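Pyocin S5 (PDB 6THK) probably kills susceptible bacteria as a channel-forming bacteriocin, opening a pore that depolarises the cytoplasmic membrane. Local coordinates at residues M216-E221 / I289-A294; A253-L258 / E283-E288. The protein carries 1 engineered substitution. All coordinates share one frame; numbering follows the deposited sequence.

Contact 1: residues M216-E221 / I289-A294. With ZN (zinc ion), chain G.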
ATOM      1  N   MET A 216       5.903   1.109  -7.335  1.00 82.06           N
ATOM      2  CA  MET A 216       4.878   1.788  -8.082  1.00 81.47           C
ATOM      3  C   MET A 216       3.762   0.857  -8.417  1.00 80.29           C
ATOM      4  O   MET A 216       2.633   1.261  -8.472  1.00 80.13           O
ATOM      5  CB  MET A 216       5.469   2.370  -9.345  1.00 84.82           C
ATOM      6  CG  MET A 216       6.917   2.793  -9.184  1.00 89.71           C
ATOM      7  SD  MET A 216       7.102   4.090  -7.969  1.00 95.00           S
ATOM      8  CE  MET A 216       8.773   3.821  -7.420  1.00 91.91           C
ATOM      9  N   LYS A 217       4.077  -0.396  -8.653  1.00 73.30           N
ATOM     10  CA  LYS A 217       3.026  -1.343  -8.973  1.00 71.45           C
ATOM     11  C   LYS A 217       2.050  -1.573  -7.829  1.00 70.43           C
ATOM     12  O   LYS A 217       0.846  -1.612  -8.043  1.00 69.36           O
ATOM     13  CB  LYS A 217       3.642  -2.671  -9.411  1.00 73.95           C
ATOM     14  CG  LYS A 217       2.635  -3.783  -9.636  1.00 83.54           C
ATOM     15  CD  LYS A 217       1.961  -3.658 -10.991  1.00 87.23           C
ATOM     16  CE  LYS A 217       0.677  -4.461 -11.040  1.00 87.37           C
ATOM     17  NZ  LYS A 217       0.213  -4.654 -12.437  1.00 93.52           N
ATOM     18  N   VAL A 218       2.565  -1.696  -6.612  1.00 63.92           N
ATOM     19  CA  VAL A 218       1.704  -1.935  -5.460  1.00 63.05           C
ATOM     20  C   VAL A 218       0.736  -0.777  -5.256  1.00 63.98           C
ATOM     21  O   VAL A 218      -0.436  -0.979  -4.989  1.00 62.38           O
ATOM     22  CB  VAL A 218       2.524  -2.158  -4.178  1.00 67.31           C
ATOM     23  CG1 VAL A 218       1.609  -2.229  -2.972  1.00 67.02           C
ATOM     24  CG2 VAL A 218       3.347  -3.426  -4.291  1.00 67.17           C
ATOM     25  N   GLN A 219       1.245   0.437  -5.398  1.00 60.50           N
ATOM     26  CA  GLN A 219       0.438   1.662  -5.285  1.00 60.09           C
ATOM     27  C   GLN A 219      -0.732   1.656  -6.265  1.00 62.98           C
ATOM     28  O   GLN A 219      -1.870   1.869  -5.841  1.00 62.46           O
ATOM     29  CB  GLN A 219       1.282   2.951  -5.422  1.00 61.57           C
ATOM     30  CG  GLN A 219       0.474   4.264  -5.279  1.00 71.58           C
ATOM     31  CD  GLN A 219      -0.272   4.347  -3.959  1.00 87.23           C
ATOM     32  OE1 GLN A 219      -1.494   4.188  -3.900  1.00 78.39           O
ATOM     33  NE2 GLN A 219       0.466   4.526  -2.873  1.00 79.21           N
ATOM     34  N   SER A 220      -0.453   1.327  -7.548  1.00 58.89           N
ATOM     35  CA  SER A 220      -1.429   1.225  -8.640  1.00 58.42           C
ATOM     36  C   SER A 220      -2.457   0.133  -8.355  1.00 61.84           C
ATOM     37  O   SER A 220      -3.649   0.332  -8.583  1.00 61.81           O
ATOM     38  CB  SER A 220      -0.727   0.963  -9.966  1.00 62.41           C
ATOM     39  OG  SER A 220       0.447   1.752 -10.089  1.00 74.71           O
ATOM     40  N   GLU A 221      -2.012  -0.999  -7.810  1.00 58.33           N
ATOM     41  CA  GLU A 221      -2.925  -2.075  -7.450  1.00 58.73           C
ATOM     42  C   GLU A 221      -3.876  -1.640  -6.339  1.00 62.87           C
ATOM     43  O   GLU A 221      -5.070  -1.937  -6.420  1.00 63.42           O
ATOM     44  CB  GLU A 221      -2.148  -3.291  -6.995  1.00 59.97           C
ATOM     45  CG  GLU A 221      -1.881  -4.272  -8.100  1.00 65.94           C
ATOM     46  CD  GLU A 221      -0.896  -5.297  -7.602  1.00 83.30           C
ATOM     47  OE1 GLU A 221      -1.278  -6.114  -6.735  1.00 85.63           O
ATOM     48  OE2 GLU A 221       0.270  -5.262  -8.050  1.00 68.52           O
ATOM     49  N   ILE A 289       4.118  -8.630  -0.958  1.00 49.80           N
ATOM     50  CA  ILE A 289       3.626  -8.815   0.416  1.00 48.35           C
ATOM     51  C   ILE A 289       4.474  -8.023   1.404  1.00 51.84           C
ATOM     52  O   ILE A 289       3.921  -7.370   2.288  1.00 52.84           O
ATOM     53  CB  ILE A 289       3.510 -10.317   0.803  1.00 50.80           C
ATOM     54  CG1 ILE A 289       2.328 -10.977   0.067  1.00 50.98           C
ATOM     55  CG2 ILE A 289       3.348 -10.492   2.324  1.00 50.78           C
ATOM     56  CD1 ILE A 289       2.512 -12.437  -0.304  1.00 58.57           C
ATOM     57  N   ALA A 290       5.805  -8.063   1.239  1.00 46.88           N
ATOM     58  CA  ALA A 290       6.733  -7.340   2.089  1.00 46.76           C
ATOM     59  C   ALA A 290       6.559  -5.821   1.926  1.00 51.23           C
ATOM     60  O   ALA A 290       6.642  -5.096   2.917  1.00 51.93           O
ATOM     61  CB  ALA A 290       8.162  -7.762   1.782  1.00 47.55           C
ATOM     62  N   SER A 291       6.298  -5.347   0.688  1.00 48.12           N
ATOM     63  CA  SER A 291       6.049  -3.937   0.406  1.00 48.15           C
ATOM     64  C   SER A 291       4.756  -3.506   1.094  1.00 53.28           C
ATOM     65  O   SER A 291       4.706  -2.423   1.680  1.00 54.06           O
ATOM     66  CB  SER A 291       5.940  -3.691  -1.089  1.00 50.79           C
ATOM     67  OG  SER A 291       5.374  -2.415  -1.336  1.00 63.72           O
ATOM     68  N   LEU A 292       3.715  -4.358   1.016  1.00 48.00           N
ATOM     69  CA  LEU A 292       2.426  -4.119   1.650  1.00 46.52           C
ATOM     70  C   LEU A 292       2.547  -4.114   3.164  1.00 51.66           C
ATOM     71  O   LEU A 292       1.914  -3.298   3.823  1.00 52.14           O
ATOM     72  CB  LEU A 292       1.415  -5.181   1.216  1.00 45.64           C
ATOM     73  CG  LEU A 292       0.763  -5.003  -0.148  1.00 49.59           C
ATOM     74  CD1 LEU A 292       0.044  -6.250  -0.544  1.00 49.31           C
ATOM     75  CD2 LEU A 292      -0.234  -3.848  -0.146  1.00 52.15           C
ATOM     76  N   GLN A 293       3.342  -5.029   3.723  1.00 49.29           N
ATOM     77  CA  GLN A 293       3.535  -5.135   5.169  1.00 48.86           C
ATOM     78  C   GLN A 293       4.244  -3.908   5.727  1.00 53.68           C
ATOM     79  O   GLN A 293       3.844  -3.407   6.782  1.00 54.84           O
ATOM     80  CB  GLN A 293       4.257  -6.431   5.526  1.00 49.98           C
ATOM     81  CG  GLN A 293       3.295  -7.595   5.742  1.00 65.64           C
ATOM     82  CD  GLN A 293       3.951  -8.966   5.747  1.00 91.11           C
ATOM     83  OE1 GLN A 293       3.339  -9.962   6.156  1.00 85.83           O
ATOM     84  NE2 GLN A 293       5.193  -9.067   5.267  1.00 84.70           N
ATOM     85  N   ALA A 294       5.240  -3.378   4.982  1.00 49.12           N
ATOM     86  CA  ALA A 294       5.994  -2.161   5.325  1.00 48.60           C
ATOM     87  C   ALA A 294       5.052  -0.964   5.378  1.00 52.30           C
ATOM     88  O   ALA A 294       5.192  -0.133   6.274  1.00 50.74           O
ATOM     89  CB  ALA A 294       7.098  -1.906   4.301  1.00 49.16           C
TER
HETATM   90 ZN    ZN G 606       1.266  -7.238  -8.807  1.00 62.26          ZN
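Val218 and Leu292 bring helix 214-227 and the long helix 272-338 to their nearest backbone approach within these segments, with 7.5 Å between Val218 CA and Leu292 CA. This helix-helix packing in the elongated, largely helical body of the pyocin illustrates how a modest interface can rest mainly on one valine. Val218 divides its branches between two residues of 289-294. CG1, which lies anti to the backbone N (chi1 173°), meets Leu292 CD2 at 3.7 Å, the two side chains crossing at a slant. CG2 turns instead to the hydroxyl of Ser291, and the separation of Val218 CG2 from Ser291 OG is again 3.7 Å. Being methyl to hydroxyl, this is a van der Waals touch; the buried hydroxyl has its hydrogen bond with Gln215, the residue preceding 216-221, on helix 214-227. Leu292 also packs on Ala251 and Ile252 of helix 237-267, so it is shared between two neighbouring helices. One turn on from Val218, Glu221 carries its carboxylate to a zinc ion, which Glu288 also binds. Coordination is through a single oxygen: Glu221 OE2 lies 2.3 Å from the zinc, whereas Glu221 OE1 stays 3.5 Å away.

Contact 2: residues A253-L258 / E283-E288. With ZN (zinc ion), chain G.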
ATOM      1  N   ALA A 253      -3.916 -10.552   2.511  1.00 54.43           N
ATOM      2  CA  ALA A 253      -4.766 -11.751   2.613  1.00 54.77           C
ATOM      3  C   ALA A 253      -4.969 -12.475   1.269  1.00 60.96           C
ATOM      4  O   ALA A 253      -4.947 -13.707   1.222  1.00 61.71           O
ATOM      5  CB  ALA A 253      -6.115 -11.385   3.210  1.00 55.29           C
ATOM      6  N   ASP A 254      -5.180 -11.707   0.194  1.00 56.47           N
ATOM      7  CA  ASP A 254      -5.363 -12.228  -1.146  1.00 55.56           C
ATOM      8  C   ASP A 254      -4.040 -12.718  -1.733  1.00 59.29           C
ATOM      9  O   ASP A 254      -4.002 -13.800  -2.309  1.00 60.15           O
ATOM     10  CB  ASP A 254      -6.034 -11.173  -2.044  1.00 57.40           C
ATOM     11  CG  ASP A 254      -7.464 -10.836  -1.649  1.00 73.09           C
ATOM     12  OD1 ASP A 254      -7.883 -11.219  -0.526  1.00 74.07           O
ATOM     13  OD2 ASP A 254      -8.171 -10.196  -2.464  1.00 81.71           O
ATOM     14  N   LYS A 255      -2.954 -11.961  -1.553  1.00 55.07           N
ATOM     15  CA  LYS A 255      -1.629 -12.344  -2.058  1.00 55.02           C
ATOM     16  C   LYS A 255      -1.054 -13.611  -1.411  1.00 59.49           C
ATOM     17  O   LYS A 255      -0.290 -14.321  -2.059  1.00 58.65           O
ATOM     18  CB  LYS A 255      -0.646 -11.185  -1.959  1.00 57.02           C
ATOM     19  CG  LYS A 255      -0.826 -10.217  -3.097  1.00 65.64           C
ATOM     20  CD  LYS A 255       0.097  -9.032  -3.015  1.00 73.10           C
ATOM     21  CE  LYS A 255      -0.458  -7.886  -3.820  1.00 75.05           C
ATOM     22  NZ  LYS A 255      -0.817  -8.306  -5.198  1.00 73.60           N
ATOM     23  N   LYS A 256      -1.413 -13.875  -0.145  1.00 57.49           N
ATOM     24  CA  LYS A 256      -1.027 -15.070   0.606  1.00 57.66           C
ATOM     25  C   LYS A 256      -1.809 -16.288   0.071  1.00 63.53           C
ATOM     26  O   LYS A 256      -1.266 -17.395   0.055  1.00 63.96           O
ATOM     27  CB  LYS A 256      -1.290 -14.878   2.109  1.00 59.63           C
ATOM     28  CG  LYS A 256      -0.245 -14.015   2.811  1.00 66.98           C
ATOM     29  CD  LYS A 256      -0.458 -14.012   4.314  1.00 75.19           C
ATOM     30  CE  LYS A 256       0.850 -14.063   5.072  1.00 87.17           C
ATOM     31  NZ  LYS A 256       1.328 -12.713   5.471  1.00 93.91           N
ATOM     32  N   GLN A 257      -3.078 -16.079  -0.361  1.00 60.70           N
ATOM     33  CA  GLN A 257      -3.932 -17.126  -0.940  1.00 60.45           C
ATOM     34  C   GLN A 257      -3.451 -17.471  -2.339  1.00 64.02           C
ATOM     35  O   GLN A 257      -3.554 -18.628  -2.749  1.00 64.89           O
ATOM     36  CB  GLN A 257      -5.402 -16.704  -0.972  1.00 62.06           C
ATOM     37  CG  GLN A 257      -6.129 -16.909   0.360  1.00 89.21           C
ATOM     38  CD  GLN A 257      -7.625 -16.660   0.282  1.00114.47           C
ATOM     39  OE1 GLN A 257      -8.188 -15.858   1.041  1.00108.77           O
ATOM     40  NE2 GLN A 257      -8.312 -17.371  -0.611  1.00108.37           N
ATOM     41  N   LEU A 258      -2.912 -16.478  -3.070  1.00 58.57           N
ATOM     42  CA  LEU A 258      -2.345 -16.683  -4.398  1.00 57.19           C
ATOM     43  C   LEU A 258      -1.026 -17.443  -4.284  1.00 60.79           C
ATOM     44  O   LEU A 258      -0.663 -18.174  -5.201  1.00 60.06           O
ATOM     45  CB  LEU A 258      -2.084 -15.345  -5.100  1.00 56.72           C
ATOM     46  CG  LEU A 258      -3.260 -14.607  -5.729  1.00 60.20           C
ATOM     47  CD1 LEU A 258      -2.759 -13.372  -6.455  1.00 59.21           C
ATOM     48  CD2 LEU A 258      -4.014 -15.494  -6.710  1.00 62.71           C
ATOM     49  N   GLU A 283       8.254 -15.359  -6.496  1.00 58.53           N
ATOM     50  CA  GLU A 283       9.239 -14.419  -5.986  1.00 58.82           C
ATOM     51  C   GLU A 283       8.640 -13.028  -5.927  1.00 60.93           C
ATOM     52  O   GLU A 283       8.825 -12.311  -4.960  1.00 60.24           O
ATOM     53  CB  GLU A 283      10.483 -14.390  -6.872  1.00 60.48           C
ATOM     54  CG  GLU A 283      11.347 -15.634  -6.785  1.00 77.27           C
ATOM     55  CD  GLU A 283      12.335 -15.583  -5.640  1.00108.57           C
ATOM     56  OE1 GLU A 283      13.059 -14.574  -5.523  1.00104.97           O
ATOM     57  OE2 GLU A 283      12.388 -16.553  -4.859  1.00108.65           O
ATOM     58  N   LEU A 284       7.907 -12.675  -6.976  1.00 55.53           N
ATOM     59  CA  LEU A 284       7.266 -11.375  -7.108  1.00 54.64           C
ATOM     60  C   LEU A 284       6.229 -11.142  -6.032  1.00 57.21           C
ATOM     61  O   LEU A 284       6.072 -10.034  -5.543  1.00 55.89           O
ATOM     62  CB  LEU A 284       6.623 -11.232  -8.485  1.00 54.92           C
ATOM     63  CG  LEU A 284       7.553 -10.894  -9.648  1.00 59.83           C
ATOM     64  CD1 LEU A 284       6.761 -10.380 -10.835  1.00 59.92           C
ATOM     65  CD2 LEU A 284       8.598  -9.879  -9.226  1.00 62.16           C
ATOM     66  N   LEU A 285       5.498 -12.195  -5.702  1.00 53.27           N
ATOM     67  CA  LEU A 285       4.455 -12.150  -4.677  1.00 52.30           C
ATOM     68  C   LEU A 285       5.031 -11.838  -3.288  1.00 59.17           C
ATOM     69  O   LEU A 285       4.456 -11.017  -2.569  1.00 60.39           O
ATOM     70  CB  LEU A 285       3.638 -13.459  -4.641  1.00 51.60           C
ATOM     71  CG  LEU A 285       2.524 -13.653  -5.676  1.00 55.19           C
ATOM     72  CD1 LEU A 285       1.800 -14.953  -5.442  1.00 55.18           C
ATOM     73  CD2 LEU A 285       1.504 -12.536  -5.624  1.00 56.20           C
ATOM     74  N   VAL A 286       6.165 -12.466  -2.914  1.00 56.15           N
ATOM     75  CA  VAL A 286       6.807 -12.231  -1.608  1.00 56.01           C
ATOM     76  C   VAL A 286       7.253 -10.774  -1.504  1.00 58.36           C
ATOM     77  O   VAL A 286       7.016 -10.139  -0.479  1.00 58.74           O
ATOM     78  CB  VAL A 286       7.927 -13.262  -1.256  1.00 60.61           C
ATOM     79  CG1 VAL A 286       8.791 -13.605  -2.453  1.00 60.62           C
ATOM     80  CG2 VAL A 286       8.787 -12.809  -0.078  1.00 60.54           C
ATOM     81  N   ASP A 287       7.816 -10.237  -2.596  1.00 53.46           N
ATOM     82  CA  ASP A 287       8.270  -8.860  -2.720  1.00 52.47           C
ATOM     83  C   ASP A 287       7.111  -7.878  -2.500  1.00 54.98           C
ATOM     84  O   ASP A 287       7.257  -6.916  -1.750  1.00 54.46           O
ATOM     85  CB  ASP A 287       8.935  -8.661  -4.091  1.00 54.68           C
ATOM     86  CG  ASP A 287      10.266  -9.382  -4.279  1.00 72.88           C
ATOM     87  OD1 ASP A 287      10.639 -10.197  -3.402  1.00 74.09           O
ATOM     88  OD2 ASP A 287      10.923  -9.155  -5.324  1.00 83.17           O
ATOM     89  N   GLU A 288       5.948  -8.163  -3.104  1.00 50.84           N
ATOM     90  CA  GLU A 288       4.722  -7.377  -2.961  1.00 49.52           C
ATOM     91  C   GLU A 288       4.185  -7.425  -1.564  1.00 54.18           C
ATOM     92  O   GLU A 288       3.828  -6.379  -1.034  1.00 55.53           O
ATOM     93  CB  GLU A 288       3.642  -7.880  -3.918  1.00 50.03           C
ATOM     94  CG  GLU A 288       3.892  -7.414  -5.341  1.00 51.70           C
ATOM     95  CD  GLU A 288       2.831  -7.755  -6.358  1.00 61.44           C
ATOM     96  OE1 GLU A 288       1.838  -8.414  -5.984  1.00 59.60           O
ATOM     97  OE2 GLU A 288       2.992  -7.373  -7.536  1.00 66.49           O
TER
HETATM   98 ZN    ZN G 606       1.266  -7.238  -8.807  1.00 62.26          ZN
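Lys255 and Glu288 set their side chains across one another at about a right angle, in an antiparallel pair of helices from the helical hairpin formed by 237-267 and 272-338. The axes of the two segments run at 159° to each other and approach to 10.0 Å, within a region predicted to form a coiled coil. The lysine chain reaches past the glutamate stem, with Lys255 CD 3.8 Å from Glu288 CB, before a bend at its last torsion (chi4 -51°) brings the ammonium round to the carboxylate. There Lys255 NZ donates a hydrogen bond of 2.8 Å to Glu288 OE1, part of a salt bridge. The ammonium meets Glu288 OE1 on the syn side, 34° out of the carboxylate plane. With Glu221 of helix 214-227 as its second partner, it lies between two acidic groups, whose negative charge it would be expected to offset. Leu285 supplies the apolar half of the contact. Its CD2 rests 4.1 Å from Lys255 CG, while Leu285 CD1 lies 3.9 Å from CB of the exposed Leu258. The two carboxylate oxygens of Glu288 divide their work: OE1 takes the lysine, and Glu288 OE2 binds the zinc ion at 2.1 Å.

In the fold
Contacts 1 and 2 illustrate how a metal site can draw its ligands from helices far apart in sequence. Both use helix 272-338, on adjoining segments, and their centres lie about 10 Å apart; contact 2 is nested within the loop that contact 1 closes. Each contributes one glutamate to the same zinc ion, leaving Glu221 OE2 and Glu288 OE2 3.5 Å apart, a proximity of like charges that the metal would be expected to ease. A salt bridge joins the contacts directly, Lys255 NZ lying 2.7 Å from Glu221 OE1, so Glu221, Glu288 and Lys255 bring three helices together beside the zinc. Away from the metal, Ile289 CG1 packs on Lys255 CB at 3.6 Å.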